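Local coordinates for flagellar motor switch protein fliG (Thermotoga maritima, PDB 3AJC) that probably forms part of the switch complex at the base of the flagellar basal body, contacting chemotaxis proteins and the motor components that set the direction of rotation, at residues Q21-H24 and P25-A29; V30-S33 and Y34-P37. All blocks are in the same frame, centred on the assembly; numbering follows the deposited sequence.

In the fold
Both contacts belong to the middle domain of FliG, an all-helical domain; the chain also carries the C-terminal domain. They come in series and share helix 25-33. Contact 1 (21-24 with 25-29) comes first, where the loop after helix 14-21 turns into that helix, and contact 2 (30-33 with 34-37) follows at the other end, where the chain turns toward helix 37-46. Their centres lie about 12 Å apart, with no further touch between them. Contact 1 is at the surface and holds most of the EHPQR motif, important for interaction with FliM; contact 2 is partly buried. One short helix thus runs from a surface site for FliM interaction to the partly buried turn that leads into helix 37-46.

Contact 1 (Q21-H24 and P25-A29); sequences QSEH and PQTIA
The side chains of His24 and Pro25 cross at about a right angle, with Pro25 CD over one face of the imidazole, 3.5 Å from its centroid, in a CH-pi contact. With CG anti to the backbone N (chi1 -177°), the His24 ring also brings its CD2 edge to Gln26 CB, in plane and 3.2 Å away. The hydrogen bonds are backbone ones: His24 O accepts Ile28 N at 3.0 Å and a weak, bent one from Thr27 N at 2.8 Å. Ile28 CG1 rests 3.4 Å from His24 O, the carbonyl its own backbone N donates to, and makes an apolar contact with Glu23 CB at 4.1 Å; the side chain also touches Val55 and Leu47. Substituting an alanine for Ile28 would probably open a gap beneath the Glu23-His24 backbone and leave Val55 and Leu47 without this packing partner. Gln26 turns its amide away to Arg58, where OE1 accepts a hydrogen bond from NH1, joining two parts of the EHPQR motif. The whole is a helix N-terminus, with His24 at the N-cap and proline in the first turn, built from the motif important for interaction with FliM.

Contact 2 (V30-S33 and Y34-P37); sequences VVLS and YLDP
Tyr34 lays its ring alongside Val30, the two side chains pointing the same way, with CE1 4.1 Å from Val30 CG1. This is the C-terminal turn of helix 25-33, where the chain leaves the helix and bends toward helix 37-46 of the all-helical FliG middle domain. The CD1 edge of the ring meets Val30 O near the ring plane, at 3.0 Å. That carbonyl is also used by Ser33, whose OG donates to Val30 O over 3.1 Å from above the carbonyl plane. Ser33 can reach back because OG sits between its backbone N and carbonyl carbon (chi1 80°), and the bond satisfies a hydroxyl buried at this end of the helix. Two backbone bonds span three residues each, as in 3-10 turns: Tyr34 N to Val31 O, and Leu35 N to Leu32 O at 2.9 Å.

Leu35 folds back against the same turn. Its CG, anti to the carbonyl carbon (chi1 -54°), lies 3.4 Å from Val31 O, and its CD1 comes within 4.0 Å of Leu32 CD2 where the two side chains cross at a slant. The leucine pair continues into helix 37-46, where both residues touch Ile43, so the turn and the following helix share one apolar patch. Phe5, near the start of the chain, brings its ring against that of Tyr34. A water closes the backbone corner, donating to Leu32 O at 2.7 Å and to Leu35 O at 2.6 Å.

Contact 1 (Q21-H24 and P25-A29)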
ATOM      1  N   GLN A  21       3.908  20.387  13.606  1.00 58.55           N
ATOM      2  CA  GLN A  21       2.853  21.345  13.260  1.00 59.03           C
ATOM      3  C   GLN A  21       3.339  22.646  12.637  1.00 58.08           C
ATOM      4  O   GLN A  21       2.745  23.143  11.681  1.00 57.76           O
ATOM      5  CB  GLN A  21       2.036  21.727  14.491  1.00 61.37           C
ATOM      6  CG  GLN A  21       1.071  20.689  15.003  1.00 64.97           C
ATOM      7  CD  GLN A  21       0.215  21.255  16.116  1.00 66.63           C
ATOM      8  OE1 GLN A  21       0.725  21.917  17.022  1.00 67.22           O
ATOM      9  NE2 GLN A  21      -1.088  20.999  16.057  1.00 68.59           N
ATOM     10  N   SER A  22       4.403  23.210  13.200  1.00 57.01           N
ATOM     11  CA  SER A  22       4.928  24.478  12.715  1.00 57.04           C
ATOM     12  C   SER A  22       6.063  24.372  11.705  1.00 56.17           C
ATOM     13  O   SER A  22       6.707  25.372  11.385  1.00 56.33           O
ATOM     14  CB  SER A  22       5.353  25.346  13.903  1.00 58.38           C
ATOM     15  OG  SER A  22       6.112  24.599  14.837  1.00 62.08           O
ATOM     16  N   GLU A  23       6.309  23.166  11.203  1.00 54.52           N
ATOM     17  CA  GLU A  23       7.353  22.970  10.207  1.00 53.35           C
ATOM     18  C   GLU A  23       6.710  23.150   8.839  1.00 51.72           C
ATOM     19  O   GLU A  23       5.489  23.197   8.722  1.00 49.47           O
ATOM     20  CB  GLU A  23       7.947  21.560  10.308  1.00 55.99           C
ATOM     21  CG  GLU A  23       8.760  21.296  11.567  1.00 59.23           C
ATOM     22  CD  GLU A  23      10.090  22.028  11.573  1.00 62.92           C
ATOM     23  OE1 GLU A  23      10.819  21.918  12.586  1.00 65.13           O
ATOM     24  OE2 GLU A  23      10.409  22.708  10.569  1.00 63.79           O
ATOM     25  N   HIS A  24       7.529  23.257   7.804  1.00 49.80           N
ATOM     26  CA  HIS A  24       6.989  23.404   6.464  1.00 49.61           C
ATOM     27  C   HIS A  24       6.404  22.047   6.039  1.00 47.65           C
ATOM     28  O   HIS A  24       6.988  21.003   6.311  1.00 46.55           O
ATOM     29  CB  HIS A  24       8.095  23.824   5.492  1.00 49.85           C
ATOM     30  CG  HIS A  24       7.608  24.065   4.094  1.00 51.88           C
ATOM     31  ND1 HIS A  24       6.933  25.215   3.736  1.00 53.61           N
ATOM     32  CD2 HIS A  24       7.647  23.284   3.001  1.00 52.19           C
ATOM     33  CE1 HIS A  24       6.574  25.119   2.467  1.00 54.14           C
ATOM     34  NE2 HIS A  24       6.988  23.964   1.992  1.00 54.37           N
ATOM     35  N   PRO A  25       5.237  22.047   5.376  1.00 46.13           N
ATOM     36  CA  PRO A  25       4.640  20.778   4.943  1.00 45.75           C
ATOM     37  C   PRO A  25       5.658  19.795   4.340  1.00 45.75           C
ATOM     38  O   PRO A  25       5.678  18.606   4.692  1.00 44.59           O
ATOM     39  CB  PRO A  25       3.598  21.227   3.928  1.00 44.47           C
ATOM     40  CG  PRO A  25       3.112  22.515   4.524  1.00 46.11           C
ATOM     41  CD  PRO A  25       4.404  23.191   4.969  1.00 45.15           C
ATOM     42  N   GLN A  26       6.499  20.303   3.437  1.00 45.73           N
ATOM     43  CA  GLN A  26       7.522  19.498   2.768  1.00 45.16           C
ATOM     44  C   GLN A  26       8.423  18.813   3.782  1.00 43.94           C
ATOM     45  O   GLN A  26       8.753  17.635   3.647  1.00 44.37           O
ATOM     46  CB  GLN A  26       8.361  20.385   1.838  1.00 47.82           C
ATOM     47  CG  GLN A  26       9.484  19.672   1.101  1.00 49.66           C
ATOM     48  CD  GLN A  26       9.008  18.451   0.328  1.00 52.28           C
ATOM     49  OE1 GLN A  26       7.991  18.487  -0.366  1.00 53.57           O
ATOM     50  NE2 GLN A  26       9.757  17.362   0.435  1.00 55.66           N
ATOM     51  N   THR A  27       8.823  19.562   4.798  1.00 42.77           N
ATOM     52  CA  THR A  27       9.675  19.024   5.845  1.00 42.18           C
ATOM     53  C   THR A  27       8.912  17.939   6.603  1.00 40.26           C
ATOM     54  O   THR A  27       9.496  16.966   7.089  1.00 41.31           O
ATOM     55  CB  THR A  27      10.096  20.142   6.812  1.00 43.74           C
ATOM     56  OG1 THR A  27      10.744  21.184   6.067  1.00 47.80           O
ATOM     57  CG2 THR A  27      11.046  19.614   7.869  1.00 44.34           C
ATOM     58  N   ILE A  28       7.599  18.114   6.701  1.00 37.47           N
ATOM     59  CA  ILE A  28       6.749  17.140   7.383  1.00 35.79           C
ATOM     60  C   ILE A  28       6.710  15.861   6.550  1.00 33.36           C
ATOM     61  O   ILE A  28       6.866  14.760   7.080  1.00 31.20           O
ATOM     62  CB  ILE A  28       5.307  17.684   7.562  1.00 36.54           C
ATOM     63  CG1 ILE A  28       5.328  18.907   8.489  1.00 35.59           C
ATOM     64  CG2 ILE A  28       4.400  16.588   8.129  1.00 35.42           C
ATOM     65  CD1 ILE A  28       3.958  19.539   8.717  1.00 35.67           C
ATOM     66  N   ALA A  29       6.512  16.028   5.244  1.00 32.22           N
ATOM     67  CA  ALA A  29       6.465  14.913   4.303  1.00 34.23           C
ATOM     68  C   ALA A  29       7.728  14.059   4.405  1.00 36.58           C
ATOM     69  O   ALA A  29       7.667  12.826   4.393  1.00 39.08           O
ATOM     70  CB  ALA A  29       6.315  15.441   2.899  1.00 33.91           C
TER

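Contact 2 (V30-S33 and Y34-P37)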
ATOM      1  N   VAL A  30       8.876  14.717   4.521  1.00 37.66           N
ATOM      2  CA  VAL A  30      10.150  14.015   4.625  1.00 36.08           C
ATOM      3  C   VAL A  30      10.266  13.152   5.871  1.00 36.17           C
ATOM      4  O   VAL A  30      10.700  11.993   5.798  1.00 35.49           O
ATOM      5  CB  VAL A  30      11.345  15.006   4.610  1.00 36.05           C
ATOM      6  CG1 VAL A  30      12.613  14.301   5.059  1.00 33.43           C
ATOM      7  CG2 VAL A  30      11.530  15.565   3.212  1.00 35.44           C
ATOM      8  N   VAL A  31       9.903  13.717   7.015  1.00 35.96           N
ATOM      9  CA  VAL A  31       9.987  12.981   8.269  1.00 37.02           C
ATOM     10  C   VAL A  31       9.071  11.762   8.272  1.00 36.66           C
ATOM     11  O   VAL A  31       9.484  10.673   8.653  1.00 39.28           O
ATOM     12  CB  VAL A  31       9.608  13.867   9.483  1.00 38.04           C
ATOM     13  CG1 VAL A  31       9.644  13.024  10.767  1.00 39.31           C
ATOM     14  CG2 VAL A  31      10.561  15.049   9.595  1.00 36.23           C
ATOM     15  N   LEU A  32       7.829  11.947   7.839  1.00 37.96           N
ATOM     16  CA  LEU A  32       6.859  10.856   7.841  1.00 37.49           C
ATOM     17  C   LEU A  32       7.182   9.754   6.843  1.00 39.25           C
ATOM     18  O   LEU A  32       6.961   8.570   7.130  1.00 36.77           O
ATOM     19  CB  LEU A  32       5.442  11.381   7.565  1.00 35.94           C
ATOM     20  CG  LEU A  32       4.793  12.414   8.506  1.00 34.12           C
ATOM     21  CD1 LEU A  32       3.269  12.334   8.393  1.00 31.76           C
ATOM     22  CD2 LEU A  32       5.195  12.139   9.925  1.00 32.20           C
ATOM     23  N   SER A  33       7.695  10.136   5.674  1.00 39.66           N
ATOM     24  CA  SER A  33       8.020   9.141   4.656  1.00 39.99           C
ATOM     25  C   SER A  33       9.125   8.205   5.143  1.00 38.58           C
ATOM     26  O   SER A  33       9.354   7.153   4.546  1.00 39.01           O
ATOM     27  CB  SER A  33       8.424   9.817   3.332  1.00 40.14           C
ATOM     28  OG  SER A  33       9.768  10.255   3.361  1.00 45.00           O
ATOM     29  N   TYR A  34       9.793   8.578   6.235  1.00 38.33           N
ATOM     30  CA  TYR A  34      10.856   7.745   6.807  1.00 39.11           C
ATOM     31  C   TYR A  34      10.376   6.835   7.936  1.00 39.57           C
ATOM     32  O   TYR A  34      11.117   5.966   8.405  1.00 40.03           O
ATOM     33  CB  TYR A  34      12.001   8.609   7.348  1.00 40.07           C
ATOM     34  CG  TYR A  34      13.061   8.939   6.323  1.00 40.82           C
ATOM     35  CD1 TYR A  34      13.126  10.206   5.744  1.00 44.32           C
ATOM     36  CD2 TYR A  34      13.982   7.978   5.913  1.00 41.80           C
ATOM     37  CE1 TYR A  34      14.084  10.511   4.778  1.00 45.04           C
ATOM     38  CE2 TYR A  34      14.944   8.267   4.950  1.00 43.64           C
ATOM     39  CZ  TYR A  34      14.990   9.536   4.387  1.00 45.12           C
ATOM     40  OH  TYR A  34      15.946   9.844   3.450  1.00 47.72           O
ATOM     41  N   LEU A  35       9.139   7.030   8.372  1.00 39.11           N
ATOM     42  CA  LEU A  35       8.603   6.231   9.465  1.00 38.47           C
ATOM     43  C   LEU A  35       7.773   5.047   8.997  1.00 37.84           C
ATOM     44  O   LEU A  35       7.429   4.916   7.817  1.00 35.03           O
ATOM     45  CB  LEU A  35       7.736   7.108  10.374  1.00 37.63           C
ATOM     46  CG  LEU A  35       8.376   8.382  10.921  1.00 38.35           C
ATOM     47  CD1 LEU A  35       7.307   9.232  11.604  1.00 37.73           C
ATOM     48  CD2 LEU A  35       9.507   8.015  11.887  1.00 35.97           C
ATOM     49  N   ASP A  36       7.475   4.170   9.943  1.00 37.77           N
ATOM     50  CA  ASP A  36       6.632   3.025   9.667  1.00 38.79           C
ATOM     51  C   ASP A  36       5.284   3.716   9.397  1.00 36.43           C
ATOM     52  O   ASP A  36       4.904   4.641  10.120  1.00 35.06           O
ATOM     53  CB  ASP A  36       6.578   2.133  10.911  1.00 42.40           C
ATOM     54  CG  ASP A  36       5.927   0.793  10.649  1.00 47.94           C
ATOM     55  OD1 ASP A  36       6.070   0.274   9.518  1.00 49.04           O
ATOM     56  OD2 ASP A  36       5.288   0.249  11.583  1.00 50.62           O
ATOM     57  N   PRO A  37       4.573   3.309   8.330  1.00 34.77           N
ATOM     58  CA  PRO A  37       3.277   3.876   7.940  1.00 33.76           C
ATOM     59  C   PRO A  37       2.207   4.043   9.034  1.00 33.18           C
ATOM     60  O   PRO A  37       1.561   5.095   9.108  1.00 31.26           O
ATOM     61  CB  PRO A  37       2.826   2.947   6.817  1.00 34.53           C
ATOM     62  CG  PRO A  37       4.126   2.598   6.151  1.00 35.30           C
ATOM     63  CD  PRO A  37       5.012   2.300   7.350  1.00 35.21           C
TER
HETATM   64  O   HOH W   1       5.854   6.284   6.312  1.00 55.07           O